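Local coordinates for YfnB (Bacillus subtilis, PDB 3ED5), which is a putative hydrolase of the haloacid dehalogenase superfamily, possibly acting as a 5'-nucleotidase, at residues A[7-12]-A[120-125]; A[174-179]-A[196-201]; A[109-114]-A[225-230]. All coordinates share one frame; numbering follows the deposited sequence.

Contact 1 of 3, residues A[7-12]-A[120-125]; sequences YRTLLF and DLYIVT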
ATOM      1  N   TYR A   7       0.805 -13.342  18.370  1.00 37.30           N
ATOM      2  CA  TYR A   7       0.862 -11.926  18.036  1.00 33.89           C
ATOM      3  C   TYR A   7      -0.299 -11.225  18.682  1.00 33.24           C
ATOM      4  O   TYR A   7      -1.369 -11.819  18.864  1.00 33.45           O
ATOM      5  CB  TYR A   7       0.780 -11.684  16.516  1.00 33.26           C
ATOM      6  CG  TYR A   7       1.943 -12.268  15.784  1.00 32.85           C
ATOM      7  CD1 TYR A   7       3.178 -11.608  15.755  1.00 30.39           C
ATOM      8  CD2 TYR A   7       1.818 -13.516  15.140  1.00 34.20           C
ATOM      9  CE1 TYR A   7       4.281 -12.183  15.101  1.00 30.92           C
ATOM     10  CE2 TYR A   7       2.905 -14.098  14.464  1.00 32.64           C
ATOM     11  CZ  TYR A   7       4.115 -13.423  14.439  1.00 31.30           C
ATOM     12  OH  TYR A   7       5.168 -13.976  13.752  1.00 32.69           O
ATOM     13  N   ARG A   8      -0.100  -9.955  19.004  1.00 32.98           N
ATOM     14  CA  ARG A   8      -1.180  -9.143  19.558  1.00 33.86           C
ATOM     15  C   ARG A   8      -1.572  -7.993  18.642  1.00 33.28           C
ATOM     16  O   ARG A   8      -2.720  -7.547  18.678  1.00 34.02           O
ATOM     17  CB  ARG A   8      -0.767  -8.585  20.912  1.00 34.61           C
ATOM     18  CG  ARG A   8      -0.686  -9.683  21.970  1.00 40.34           C
ATOM     19  CD  ARG A   8      -0.694  -9.108  23.376  1.00 47.28           C
ATOM     20  NE  ARG A   8       0.545  -8.387  23.682  1.00 51.46           N
ATOM     21  CZ  ARG A   8       1.625  -8.956  24.210  1.00 51.43           C
ATOM     22  NH1 ARG A   8       1.634 -10.263  24.471  1.00 52.78           N
ATOM     23  NH2 ARG A   8       2.694  -8.216  24.478  1.00 50.67           N
ATOM     24  N   THR A   9      -0.616  -7.538  17.832  1.00 31.20           N
ATOM     25  CA  THR A   9      -0.735  -6.295  17.091  1.00 31.15           C
ATOM     26  C   THR A   9      -0.430  -6.610  15.636  1.00 29.80           C
ATOM     27  O   THR A   9       0.660  -7.124  15.347  1.00 30.00           O
ATOM     28  CB  THR A   9       0.303  -5.300  17.612  1.00 31.51           C
ATOM     29  OG1 THR A   9       0.136  -5.154  19.035  1.00 34.57           O
ATOM     30  CG2 THR A   9       0.154  -3.919  16.924  1.00 31.07           C
ATOM     31  N   LEU A  10      -1.363  -6.278  14.734  1.00 29.96           N
ATOM     32  CA  LEU A  10      -1.162  -6.513  13.285  1.00 30.09           C
ATOM     33  C   LEU A  10      -1.125  -5.168  12.568  1.00 28.99           C
ATOM     34  O   LEU A  10      -2.038  -4.344  12.752  1.00 31.06           O
ATOM     35  CB  LEU A  10      -2.273  -7.405  12.676  1.00 29.04           C
ATOM     36  CG  LEU A  10      -2.520  -8.688  13.503  1.00 30.60           C
ATOM     37  CD1 LEU A  10      -3.699  -9.477  12.917  1.00 31.91           C
ATOM     38  CD2 LEU A  10      -1.257  -9.563  13.586  1.00 29.27           C
ATOM     39  N   LEU A  11      -0.067  -4.939  11.790  1.00 29.76           N
ATOM     40  CA  LEU A  11       0.057  -3.732  11.000  1.00 29.26           C
ATOM     41  C   LEU A  11      -0.175  -4.104   9.529  1.00 30.16           C
ATOM     42  O   LEU A  11       0.551  -4.927   8.972  1.00 30.59           O
ATOM     43  CB  LEU A  11       1.458  -3.123  11.147  1.00 29.99           C
ATOM     44  CG  LEU A  11       2.030  -2.997  12.587  1.00 30.27           C
ATOM     45  CD1 LEU A  11       3.415  -2.339  12.521  1.00 29.60           C
ATOM     46  CD2 LEU A  11       1.119  -2.181  13.509  1.00 30.75           C
ATOM     47  N   PHE A  12      -1.195  -3.503   8.938  1.00 31.10           N
ATOM     48  CA  PHE A  12      -1.535  -3.846   7.558  1.00 30.83           C
ATOM     49  C   PHE A  12      -1.207  -2.681   6.642  1.00 31.04           C
ATOM     50  O   PHE A  12      -1.610  -1.549   6.873  1.00 30.94           O
ATOM     51  CB  PHE A  12      -3.049  -4.114   7.428  1.00 31.47           C
ATOM     52  CG  PHE A  12      -3.467  -5.497   7.809  1.00 32.52           C
ATOM     53  CD1 PHE A  12      -3.495  -6.534   6.879  1.00 31.78           C
ATOM     54  CD2 PHE A  12      -3.869  -5.763   9.127  1.00 31.31           C
ATOM     55  CE1 PHE A  12      -3.877  -7.847   7.273  1.00 32.15           C
ATOM     56  CE2 PHE A  12      -4.281  -7.056   9.515  1.00 33.70           C
ATOM     57  CZ  PHE A  12      -4.281  -8.088   8.600  1.00 33.71           C
ATOM     58  N   ASP A 120      -5.249  -6.361  17.811  1.00 32.03           N
ATOM     59  CA  ASP A 120      -5.323  -4.916  17.619  1.00 32.68           C
ATOM     60  C   ASP A 120      -4.830  -4.629  16.206  1.00 32.57           C
ATOM     61  O   ASP A 120      -3.711  -5.025  15.830  1.00 33.96           O
ATOM     62  CB  ASP A 120      -4.454  -4.196  18.641  1.00 32.39           C
ATOM     63  CG  ASP A 120      -4.941  -4.396  20.054  1.00 36.61           C
ATOM     64  OD1 ASP A 120      -6.165  -4.505  20.253  1.00 37.47           O
ATOM     65  OD2 ASP A 120      -4.086  -4.432  20.963  1.00 39.62           O
ATOM     66  N   LEU A 121      -5.662  -3.975  15.394  1.00 31.05           N
ATOM     67  CA  LEU A 121      -5.281  -3.759  13.993  1.00 31.03           C
ATOM     68  C   LEU A 121      -4.913  -2.302  13.725  1.00 30.23           C
ATOM     69  O   LEU A 121      -5.590  -1.397  14.198  1.00 31.08           O
ATOM     70  CB  LEU A 121      -6.441  -4.157  13.061  1.00 30.14           C
ATOM     71  CG  LEU A 121      -7.120  -5.495  13.341  1.00 31.62           C
ATOM     72  CD1 LEU A 121      -8.241  -5.766  12.323  1.00 32.56           C
ATOM     73  CD2 LEU A 121      -6.107  -6.669  13.390  1.00 30.88           C
ATOM     74  N   TYR A 122      -3.856  -2.089  12.949  1.00 29.13           N
ATOM     75  CA  TYR A 122      -3.456  -0.745  12.567  1.00 29.54           C
ATOM     76  C   TYR A 122      -3.160  -0.738  11.070  1.00 30.04           C
ATOM     77  O   TYR A 122      -2.799  -1.765  10.492  1.00 32.67           O
ATOM     78  CB  TYR A 122      -2.182  -0.300  13.247  1.00 29.85           C
ATOM     79  CG  TYR A 122      -2.378  -0.215  14.745  1.00 30.55           C
ATOM     80  CD1 TYR A 122      -2.797   0.986  15.328  1.00 32.80           C
ATOM     81  CD2 TYR A 122      -2.193  -1.335  15.547  1.00 36.63           C
ATOM     82  CE1 TYR A 122      -3.008   1.077  16.719  1.00 35.84           C
ATOM     83  CE2 TYR A 122      -2.398  -1.249  16.964  1.00 34.95           C
ATOM     84  CZ  TYR A 122      -2.806  -0.046  17.510  1.00 38.32           C
ATOM     85  OH  TYR A 122      -3.014   0.089  18.874  1.00 39.55           O
ATOM     86  N   ILE A 123      -3.256   0.448  10.492  1.00 30.41           N
ATOM     87  CA  ILE A 123      -2.869   0.653   9.080  1.00 30.96           C
ATOM     88  C   ILE A 123      -1.498   1.353   9.033  1.00 31.28           C
ATOM     89  O   ILE A 123      -1.265   2.286   9.804  1.00 31.37           O
ATOM     90  CB  ILE A 123      -3.886   1.534   8.316  1.00 31.91           C
ATOM     91  CG1 ILE A 123      -5.241   0.815   8.130  1.00 32.29           C
ATOM     92  CG2 ILE A 123      -3.285   1.985   6.938  1.00 32.76           C
ATOM     93  CD1 ILE A 123      -5.169  -0.399   7.199  1.00 32.39           C
ATOM     94  N   VAL A 124      -0.609   0.897   8.131  1.00 31.42           N
ATOM     95  CA  VAL A 124       0.684   1.545   7.893  1.00 30.62           C
ATOM     96  C   VAL A 124       0.784   1.769   6.376  1.00 30.64           C
ATOM     97  O   VAL A 124       0.816   0.811   5.595  1.00 31.96           O
ATOM     98  CB  VAL A 124       1.908   0.773   8.490  1.00 31.50           C
ATOM     99  CG1 VAL A 124       1.840   0.861  10.070  1.00 30.77           C
ATOM    100  CG2 VAL A 124       1.962  -0.719   7.992  1.00 33.97           C
ATOM    101  N   THR A 125       0.750   3.033   5.995  1.00 29.97           N
ATOM    102  CA  THR A 125       0.677   3.346   4.547  1.00 30.94           C
ATOM    103  C   THR A 125       1.504   4.573   4.142  1.00 31.39           C
ATOM    104  O   THR A 125       1.596   5.551   4.893  1.00 31.60           O
ATOM    105  CB  THR A 125      -0.824   3.473   4.079  1.00 30.72           C
ATOM    106  OG1 THR A 125      -0.865   3.664   2.634  1.00 33.02           O
ATOM    107  CG2 THR A 125      -1.517   4.688   4.748  1.00 31.70           C
TER
HETATM  108  O   HOH W   1      -1.479  -3.390  20.271  1.00 40.34           O

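Contact 2 of 3, residues A[174-179]-A[196-201]; sequences FSAEHT and AGLDTC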
ATOM      1  N   PHE A 174       3.296  -1.137  23.129  1.00 36.69           N
ATOM      2  CA  PHE A 174       3.883  -1.745  21.929  1.00 36.74           C
ATOM      3  C   PHE A 174       4.966  -2.766  22.282  1.00 36.00           C
ATOM      4  O   PHE A 174       5.880  -2.445  23.045  1.00 35.19           O
ATOM      5  CB  PHE A 174       4.517  -0.678  21.020  1.00 36.21           C
ATOM      6  CG  PHE A 174       5.286  -1.277  19.867  1.00 37.98           C
ATOM      7  CD1 PHE A 174       6.677  -1.337  19.898  1.00 38.63           C
ATOM      8  CD2 PHE A 174       4.613  -1.852  18.804  1.00 36.67           C
ATOM      9  CE1 PHE A 174       7.382  -1.939  18.856  1.00 39.14           C
ATOM     10  CE2 PHE A 174       5.311  -2.465  17.783  1.00 37.29           C
ATOM     11  CZ  PHE A 174       6.704  -2.496  17.813  1.00 36.78           C
ATOM     12  N   SER A 175       4.860  -3.968  21.718  1.00 34.27           N
ATOM     13  CA  SER A 175       5.920  -4.973  21.782  1.00 34.73           C
ATOM     14  C   SER A 175       6.225  -5.482  20.372  1.00 34.78           C
ATOM     15  O   SER A 175       5.361  -6.090  19.750  1.00 34.30           O
ATOM     16  CB  SER A 175       5.469  -6.142  22.679  1.00 35.70           C
ATOM     17  OG  SER A 175       6.272  -7.300  22.486  1.00 37.82           O
ATOM     18  N   ALA A 176       7.453  -5.268  19.899  1.00 33.65           N
ATOM     19  CA  ALA A 176       7.867  -5.771  18.574  1.00 33.14           C
ATOM     20  C   ALA A 176       7.678  -7.283  18.446  1.00 33.58           C
ATOM     21  O   ALA A 176       7.172  -7.755  17.431  1.00 34.09           O
ATOM     22  CB  ALA A 176       9.313  -5.397  18.271  1.00 32.56           C
ATOM     23  N   GLU A 177       8.033  -8.025  19.504  1.00 32.69           N
ATOM     24  CA  GLU A 177       7.970  -9.486  19.482  1.00 33.66           C
ATOM     25  C   GLU A 177       6.552 -10.017  19.211  1.00 32.78           C
ATOM     26  O   GLU A 177       6.388 -11.134  18.718  1.00 33.55           O
ATOM     27  CB  GLU A 177       8.468 -10.018  20.827  1.00 34.48           C
ATOM     28  CG  GLU A 177       8.516 -11.499  20.911  1.00 38.83           C
ATOM     29  CD  GLU A 177       8.891 -11.966  22.296  1.00 45.80           C
ATOM     30  OE1 GLU A 177       9.437 -11.159  23.076  1.00 50.07           O
ATOM     31  OE2 GLU A 177       8.631 -13.149  22.600  1.00 51.01           O
ATOM     32  N   HIS A 178       5.540  -9.219  19.534  1.00 32.52           N
ATOM     33  CA  HIS A 178       4.136  -9.622  19.382  1.00 32.34           C
ATOM     34  C   HIS A 178       3.428  -8.853  18.291  1.00 31.91           C
ATOM     35  O   HIS A 178       2.195  -8.728  18.309  1.00 32.51           O
ATOM     36  CB  HIS A 178       3.411  -9.425  20.705  1.00 32.55           C
ATOM     37  CG  HIS A 178       4.016 -10.222  21.810  1.00 35.33           C
ATOM     38  ND1 HIS A 178       3.685 -11.541  22.038  1.00 39.42           N
ATOM     39  CD2 HIS A 178       4.972  -9.905  22.716  1.00 36.03           C
ATOM     40  CE1 HIS A 178       4.392 -11.997  23.061  1.00 37.60           C
ATOM     41  NE2 HIS A 178       5.188 -11.027  23.481  1.00 38.45           N
ATOM     42  N   THR A 179       4.219  -8.327  17.363  1.00 31.98           N
ATOM     43  CA  THR A 179       3.695  -7.556  16.259  1.00 31.64           C
ATOM     44  C   THR A 179       4.063  -8.179  14.910  1.00 31.85           C
ATOM     45  O   THR A 179       5.202  -8.612  14.706  1.00 32.81           O
ATOM     46  CB  THR A 179       4.240  -6.111  16.316  1.00 31.25           C
ATOM     47  OG1 THR A 179       3.890  -5.521  17.563  1.00 31.07           O
ATOM     48  CG2 THR A 179       3.690  -5.233  15.144  1.00 31.18           C
ATOM     49  N   ALA A 196      12.909  -2.746  11.211  1.00 40.07           N
ATOM     50  CA  ALA A 196      12.291  -2.263  12.450  1.00 39.04           C
ATOM     51  C   ALA A 196      12.108  -3.343  13.521  1.00 38.74           C
ATOM     52  O   ALA A 196      11.548  -3.090  14.597  1.00 38.83           O
ATOM     53  CB  ALA A 196      10.935  -1.580  12.092  1.00 38.99           C
ATOM     54  N   GLY A 197      12.600  -4.545  13.249  1.00 37.61           N
ATOM     55  CA  GLY A 197      12.582  -5.608  14.226  1.00 36.20           C
ATOM     56  C   GLY A 197      11.260  -6.349  14.324  1.00 35.78           C
ATOM     57  O   GLY A 197      10.983  -6.954  15.365  1.00 35.56           O
ATOM     58  N   LEU A 198      10.469  -6.322  13.245  1.00 33.88           N
ATOM     59  CA  LEU A 198       9.195  -7.055  13.192  1.00 33.13           C
ATOM     60  C   LEU A 198       9.233  -8.315  12.332  1.00 33.43           C
ATOM     61  O   LEU A 198       9.871  -8.336  11.278  1.00 33.73           O
ATOM     62  CB  LEU A 198       8.071  -6.163  12.641  1.00 33.17           C
ATOM     63  CG  LEU A 198       7.896  -4.776  13.284  1.00 32.92           C
ATOM     64  CD1 LEU A 198       6.835  -4.057  12.541  1.00 36.83           C
ATOM     65  CD2 LEU A 198       7.520  -4.939  14.783  1.00 32.89           C
ATOM     66  N   ASP A 199       8.461  -9.325  12.738  1.00 32.13           N
ATOM     67  CA  ASP A 199       8.100 -10.416  11.834  1.00 32.00           C
ATOM     68  C   ASP A 199       7.291  -9.808  10.682  1.00 30.62           C
ATOM     69  O   ASP A 199       6.538  -8.835  10.880  1.00 29.58           O
ATOM     70  CB  ASP A 199       7.266 -11.497  12.564  1.00 31.11           C
ATOM     71  CG  ASP A 199       8.103 -12.340  13.512  1.00 33.51           C
ATOM     72  OD1 ASP A 199       9.334 -12.158  13.527  1.00 32.70           O
ATOM     73  OD2 ASP A 199       7.525 -13.191  14.226  1.00 32.62           O
ATOM     74  N   THR A 200       7.462 -10.372   9.490  1.00 30.69           N
ATOM     75  CA  THR A 200       6.799  -9.876   8.275  1.00 30.72           C
ATOM     76  C   THR A 200       6.035 -10.980   7.521  1.00 30.69           C
ATOM     77  O   THR A 200       6.476 -12.142   7.466  1.00 30.78           O
ATOM     78  CB  THR A 200       7.850  -9.316   7.281  1.00 31.62           C
ATOM     79  OG1 THR A 200       8.877 -10.291   7.103  1.00 30.87           O
ATOM     80  CG2 THR A 200       8.508  -8.014   7.827  1.00 32.42           C
ATOM     81  N   CYS A 201       4.924 -10.584   6.895  1.00 30.81           N
ATOM     82  CA  CYS A 201       4.123 -11.492   6.053  1.00 30.79           C
ATOM     83  C   CYS A 201       3.926 -10.856   4.669  1.00 30.83           C
ATOM     84  O   CYS A 201       3.274  -9.840   4.549  1.00 30.99           O
ATOM     85  CB  CYS A 201       2.780 -11.773   6.728  1.00 31.02           C
ATOM     86  SG  CYS A 201       1.765 -12.924   5.750  1.00 32.87           S
TER
HETATM   87  O   HOH W   2       7.513  -9.756  15.325  1.00 35.14           O

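Contact 3 of 3, residues A[109-114]-A[225-230]; sequences FDLISN and ELYHIL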
ATOM      1  N   PHE A 109     -12.600  -8.277   3.604  1.00 31.75           N
ATOM      2  CA  PHE A 109     -13.581  -7.776   4.588  1.00 32.17           C
ATOM      3  C   PHE A 109     -13.810  -8.816   5.693  1.00 32.57           C
ATOM      4  O   PHE A 109     -13.767  -8.485   6.894  1.00 32.15           O
ATOM      5  CB  PHE A 109     -14.904  -7.355   3.942  1.00 32.52           C
ATOM      6  CG  PHE A 109     -15.838  -6.692   4.888  1.00 31.44           C
ATOM      7  CD1 PHE A 109     -15.853  -5.303   4.992  1.00 32.47           C
ATOM      8  CD2 PHE A 109     -16.694  -7.449   5.703  1.00 32.91           C
ATOM      9  CE1 PHE A 109     -16.712  -4.651   5.880  1.00 31.91           C
ATOM     10  CE2 PHE A 109     -17.548  -6.804   6.608  1.00 34.24           C
ATOM     11  CZ  PHE A 109     -17.561  -5.398   6.675  1.00 32.47           C
ATOM     12  N   ASP A 110     -14.054 -10.060   5.293  1.00 33.02           N
ATOM     13  CA  ASP A 110     -14.311 -11.116   6.285  1.00 34.25           C
ATOM     14  C   ASP A 110     -13.078 -11.343   7.182  1.00 34.15           C
ATOM     15  O   ASP A 110     -13.218 -11.530   8.420  1.00 33.66           O
ATOM     16  CB  ASP A 110     -14.737 -12.412   5.604  1.00 34.61           C
ATOM     17  CG  ASP A 110     -16.105 -12.302   4.940  1.00 38.78           C
ATOM     18  OD1 ASP A 110     -16.884 -11.355   5.250  1.00 41.63           O
ATOM     19  OD2 ASP A 110     -16.402 -13.171   4.090  1.00 43.69           O
ATOM     20  N   LEU A 111     -11.895 -11.318   6.563  1.00 33.84           N
ATOM     21  CA  LEU A 111     -10.637 -11.488   7.317  1.00 34.80           C
ATOM     22  C   LEU A 111     -10.489 -10.391   8.362  1.00 34.05           C
ATOM     23  O   LEU A 111     -10.345 -10.668   9.562  1.00 33.28           O
ATOM     24  CB  LEU A 111      -9.406 -11.509   6.404  1.00 35.93           C
ATOM     25  CG  LEU A 111      -8.109 -11.518   7.246  1.00 37.05           C
ATOM     26  CD1 LEU A 111      -7.822 -12.991   7.651  1.00 38.72           C
ATOM     27  CD2 LEU A 111      -6.941 -10.855   6.623  1.00 39.00           C
ATOM     28  N   ILE A 112     -10.534  -9.137   7.930  1.00 32.46           N
ATOM     29  CA  ILE A 112     -10.373  -8.013   8.863  1.00 33.23           C
ATOM     30  C   ILE A 112     -11.435  -8.037   9.993  1.00 32.73           C
ATOM     31  O   ILE A 112     -11.118  -7.814  11.164  1.00 32.93           O
ATOM     32  CB  ILE A 112     -10.359  -6.680   8.088  1.00 32.53           C
ATOM     33  CG1 ILE A 112      -9.084  -6.598   7.208  1.00 33.63           C
ATOM     34  CG2 ILE A 112     -10.511  -5.454   9.003  1.00 31.73           C
ATOM     35  CD1 ILE A 112      -7.739  -6.727   8.016  1.00 33.72           C
ATOM     36  N   SER A 113     -12.690  -8.308   9.634  1.00 32.88           N
ATOM     37  CA  SER A 113     -13.773  -8.383  10.631  1.00 33.91           C
ATOM     38  C   SER A 113     -13.475  -9.462  11.682  1.00 34.25           C
ATOM     39  O   SER A 113     -13.663  -9.247  12.901  1.00 34.72           O
ATOM     40  CB  SER A 113     -15.098  -8.691   9.936  1.00 34.66           C
ATOM     41  OG  SER A 113     -16.110  -8.865  10.907  1.00 37.08           O
ATOM     42  N   ASN A 114     -13.035 -10.629  11.222  1.00 33.75           N
ATOM     43  CA  ASN A 114     -12.657 -11.710  12.137  1.00 35.23           C
ATOM     44  C   ASN A 114     -11.447 -11.321  13.005  1.00 35.18           C
ATOM     45  O   ASN A 114     -11.453 -11.534  14.216  1.00 35.15           O
ATOM     46  CB  ASN A 114     -12.392 -13.021  11.353  1.00 35.48           C
ATOM     47  CG  ASN A 114     -13.676 -13.756  10.992  1.00 37.34           C
ATOM     48  OD1 ASN A 114     -14.704 -13.587  11.654  1.00 38.60           O
ATOM     49  ND2 ASN A 114     -13.621 -14.587   9.939  1.00 39.45           N
ATOM     50  N   GLU A 225      -5.017 -17.385   4.379  1.00 33.72           N
ATOM     51  CA  GLU A 225      -3.880 -18.149   4.918  1.00 33.01           C
ATOM     52  C   GLU A 225      -3.393 -17.569   6.261  1.00 33.05           C
ATOM     53  O   GLU A 225      -2.636 -18.228   6.970  1.00 33.40           O
ATOM     54  CB  GLU A 225      -2.726 -18.194   3.920  1.00 33.70           C
ATOM     55  CG  GLU A 225      -3.073 -18.940   2.623  1.00 34.56           C
ATOM     56  CD  GLU A 225      -1.936 -18.830   1.628  1.00 38.40           C
ATOM     57  OE1 GLU A 225      -0.792 -19.083   2.012  1.00 43.06           O
ATOM     58  OE2 GLU A 225      -2.171 -18.446   0.480  1.00 41.76           O
ATOM     59  N   LEU A 226      -3.808 -16.345   6.605  1.00 32.36           N
ATOM     60  CA  LEU A 226      -3.441 -15.759   7.890  1.00 32.46           C
ATOM     61  C   LEU A 226      -4.038 -16.468   9.095  1.00 32.63           C
ATOM     62  O   LEU A 226      -3.447 -16.405  10.175  1.00 32.92           O
ATOM     63  CB  LEU A 226      -3.789 -14.280   7.963  1.00 32.76           C
ATOM     64  CG  LEU A 226      -2.782 -13.369   7.274  1.00 32.84           C
ATOM     65  CD1 LEU A 226      -3.407 -11.966   7.189  1.00 35.73           C
ATOM     66  CD2 LEU A 226      -1.406 -13.310   7.996  1.00 31.94           C
ATOM     67  N   TYR A 227      -5.189 -17.130   8.925  1.00 32.07           N
ATOM     68  CA  TYR A 227      -5.806 -17.852  10.064  1.00 32.75           C
ATOM     69  C   TYR A 227      -4.821 -18.853  10.652  1.00 31.88           C
ATOM     70  O   TYR A 227      -4.614 -18.912  11.877  1.00 32.63           O
ATOM     71  CB  TYR A 227      -7.122 -18.527   9.673  1.00 32.27           C
ATOM     72  CG  TYR A 227      -8.190 -17.521   9.331  1.00 34.22           C
ATOM     73  CD1 TYR A 227      -8.634 -16.606  10.291  1.00 36.42           C
ATOM     74  CD2 TYR A 227      -8.764 -17.483   8.055  1.00 35.46           C
ATOM     75  CE1 TYR A 227      -9.611 -15.654   9.993  1.00 38.55           C
ATOM     76  CE2 TYR A 227      -9.756 -16.538   7.738  1.00 37.43           C
ATOM     77  CZ  TYR A 227     -10.180 -15.633   8.731  1.00 38.39           C
ATOM     78  OH  TYR A 227     -11.136 -14.685   8.454  1.00 39.53           O
ATOM     79  N   HIS A 228      -4.195 -19.645   9.786  1.00 30.84           N
ATOM     80  CA  HIS A 228      -3.233 -20.619  10.273  1.00 30.18           C
ATOM     81  C   HIS A 228      -1.965 -19.991  10.831  1.00 29.69           C
ATOM     82  O   HIS A 228      -1.467 -20.451  11.841  1.00 31.17           O
ATOM     83  CB  HIS A 228      -2.904 -21.664   9.187  1.00 30.11           C
ATOM     84  CG  HIS A 228      -3.994 -22.669   8.999  1.00 30.25           C
ATOM     85  ND1 HIS A 228      -4.091 -23.459   7.873  1.00 29.59           N
ATOM     86  CD2 HIS A 228      -5.058 -22.984   9.777  1.00 30.59           C
ATOM     87  CE1 HIS A 228      -5.135 -24.259   7.992  1.00 30.18           C
ATOM     88  NE2 HIS A 228      -5.742 -23.989   9.134  1.00 32.65           N
ATOM     89  N   ILE A 229      -1.447 -18.957  10.175  1.00 29.93           N
ATOM     90  CA  ILE A 229      -0.216 -18.291  10.646  1.00 30.06           C
ATOM     91  C   ILE A 229      -0.443 -17.663  12.019  1.00 30.25           C
ATOM     92  O   ILE A 229       0.454 -17.697  12.897  1.00 30.77           O
ATOM     93  CB  ILE A 229       0.255 -17.254   9.593  1.00 29.69           C
ATOM     94  CG1 ILE A 229       0.910 -18.028   8.418  1.00 30.84           C
ATOM     95  CG2 ILE A 229       1.232 -16.216  10.156  1.00 30.99           C
ATOM     96  CD1 ILE A 229       1.019 -17.171   7.162  1.00 33.92           C
ATOM     97  N   LEU A 230      -1.646 -17.136  12.213  1.00 30.67           N
ATOM     98  CA  LEU A 230      -1.994 -16.452  13.473  1.00 31.97           C
ATOM     99  C   LEU A 230      -2.524 -17.440  14.512  1.00 33.11           C
ATOM    100  O   LEU A 230      -2.760 -17.054  15.680  1.00 33.06           O
ATOM    101  CB  LEU A 230      -3.029 -15.360  13.195  1.00 31.89           C
ATOM    102  CG  LEU A 230      -2.518 -14.234  12.287  1.00 33.10           C
ATOM    103  CD1 LEU A 230      -3.667 -13.256  12.019  1.00 36.14           C
ATOM    104  CD2 LEU A 230      -1.315 -13.497  12.896  1.00 33.96           C
TER

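Contact 1 of 3, residues A[7-12]-A[120-125]
Arg8, Leu10 and Phe12 pair through their backbones with Asp120, Tyr122 and Val124, joining two neighbouring parallel strands of the Rossmann-like sheet of the HAD fold. The axes of strands 9-12 and 120-125 approach to 4.5 Å and are turned by 29° against each other. Strand 9-12 runs directly into Asp13, by similarity the nucleophile, and the side chain of Val124 lies about 5 Å from that of Asp13, which places this end of the pairing at the probable active site.

Five backbone hydrogen bonds alternate in direction, as parallel pairing requires: Asp120 N to Arg8 O, Leu10 N to Asp120 O, Tyr122 N to Leu10 O, Phe12 N to Tyr122 O and Val124 N to Phe12 O. Weaker CA-H...O contacts accompany them, the shortest being Ile123 CA to Phe12 O at 3.4 Å.

Apolar contacts differ on the two faces. On the face of Leu10, Phe12, Leu121 and Ile123, the two leucines lie side by side and point the same way, with Leu10 CD1 3.7 Å from Leu121 CD2. The same Leu121 methyl sits at the edge of the Phe12 ring, and helix 108-116 covers this face, in part through Leu115. On the other face Leu11 CD2 packs 3.8 Å from Tyr122 CB, while the Tyr122 hydroxyl bonds to Lys146.

Thr9 serves two neighbours there. The Thr9 methyl, anti to the backbone N, reaches the Tyr122 ring obliquely, with Thr9 CG2 3.7 Å from Tyr122 CE2. The hydroxyl takes the other branch, beside that N (chi1 -55°). A water lies 2.7 Å from Thr9 OG1 and donates to Asp120 OD2 over 2.9 Å.

Contact 2 of 3, residues A[174-179]-A[196-201]
Leu198 pushes its CD2 methyl among three residues of segment 174-179: it lies 3.8 Å from Thr179 CB, 3.9 Å from both Thr179 CG2 and Ala176 CB, and 4.0 Å from Phe174 CZ, where it meets the ring at its edge, in plane. The leucine's CG lies beside its backbone N (chi1 -51°) and CD1 continues the chain extended (chi2 176°), with CD2 the branch touching the loop. Ala176 CB also rests 3.7 Å from Gly197 O. These residues bracket a beta-alpha-beta crossover of the Rossmann-like fold, from strand 179-183 through helix 186-195 to strand 199-203; Gly197, with positive phi, closes that helix in a Schellman motif.

No direct hydrogen bond spans the segments. Thr179 O and Asp199 N are 3.9 Å apart, and a water joins them, donating to Thr179 O and Ala176 O and accepting from Asp199 N at 2.8 Å. Within the loop, Thr179 OG1 gives a 2.7 Å bond to Ser175 O, which also accepts from His178 N on the opposite face of its carbonyl plane. With an alanine in place of Thr179, Ser175 O would probably lose one of two donors, and a gap would probably open beside Leu198 CD2.

Contact 3 of 3, residues A[109-114]-A[225-230]
Leu111 and Asn114 of helix 108-116 meet Leu226 and Tyr227 of the C-terminal helix 226-230 in a helix-to-helix contact carried by side chains, on one face of the Rossmann-like HAD sheet. Its place in the fold follows from what lies beneath: Ile112 and Leu226 both touch Phe12 of strand 9-12, and Leu226 reaches Ile220 of strand 218-220. The helices run in similar directions, 26° apart, but their axes come no nearer than 12.1 Å, and the nearest CA pair, Leu111 and Leu226, is 8.4 Å apart. Long side chains therefore bridge the space between the backbones.

Leu111 supplies both apolar links. Its CG is anti to the backbone N (chi1 173°), and the two methyls part from there toward different partners. Leu111 CD2 meets Leu226 CD1 at 3.7 Å, the two side chains crossing at about a right angle. Leu111 CD1 lies over one face of the Tyr227 ring, 4.1 Å from its centroid, in a CH-pi contact displaced toward the phenol end, where CD1 is 3.7 Å from Tyr227 CZ.

Tyr227 slides past Leu111 in the opposite direction and brings its hydroxyl up to the first helix, with OH 3.4 Å from Leu111 CA. Asn114, one turn further on, crosses the tyrosine at about a right angle, with Asn114 CB 3.6 Å from Tyr227 OH. The polar end of the ring is thus fixed by a donor as well as by packing: Asn114 ND2, with the oxygen in its amide plane, gives Tyr227 OH a 2.9 Å hydrogen bond that is nearly straight at 174°.

In the fold
From the N terminus, strand 9-12 is laid down first, and contact 1 closes a long, largely helical excursion when the chain returns in strand 120-125. Just before that return the chain forms helix 108-116, whose partner, helix 226-230, comes only near the C terminus; contacts 1 and 3 therefore cross. Contact 2 opens after contact 1 has closed, spans a single crossover, and is nested inside the loop of contact 3. Tyr7 OH lies 2.5 Å from Asp199 OD2, a probable hydrogen bond tying contacts 1 and 2 together. Leu10 CD1 packs 3.9 Å from Leu230 CD1, joining the central strand to the helical layer of contact 3.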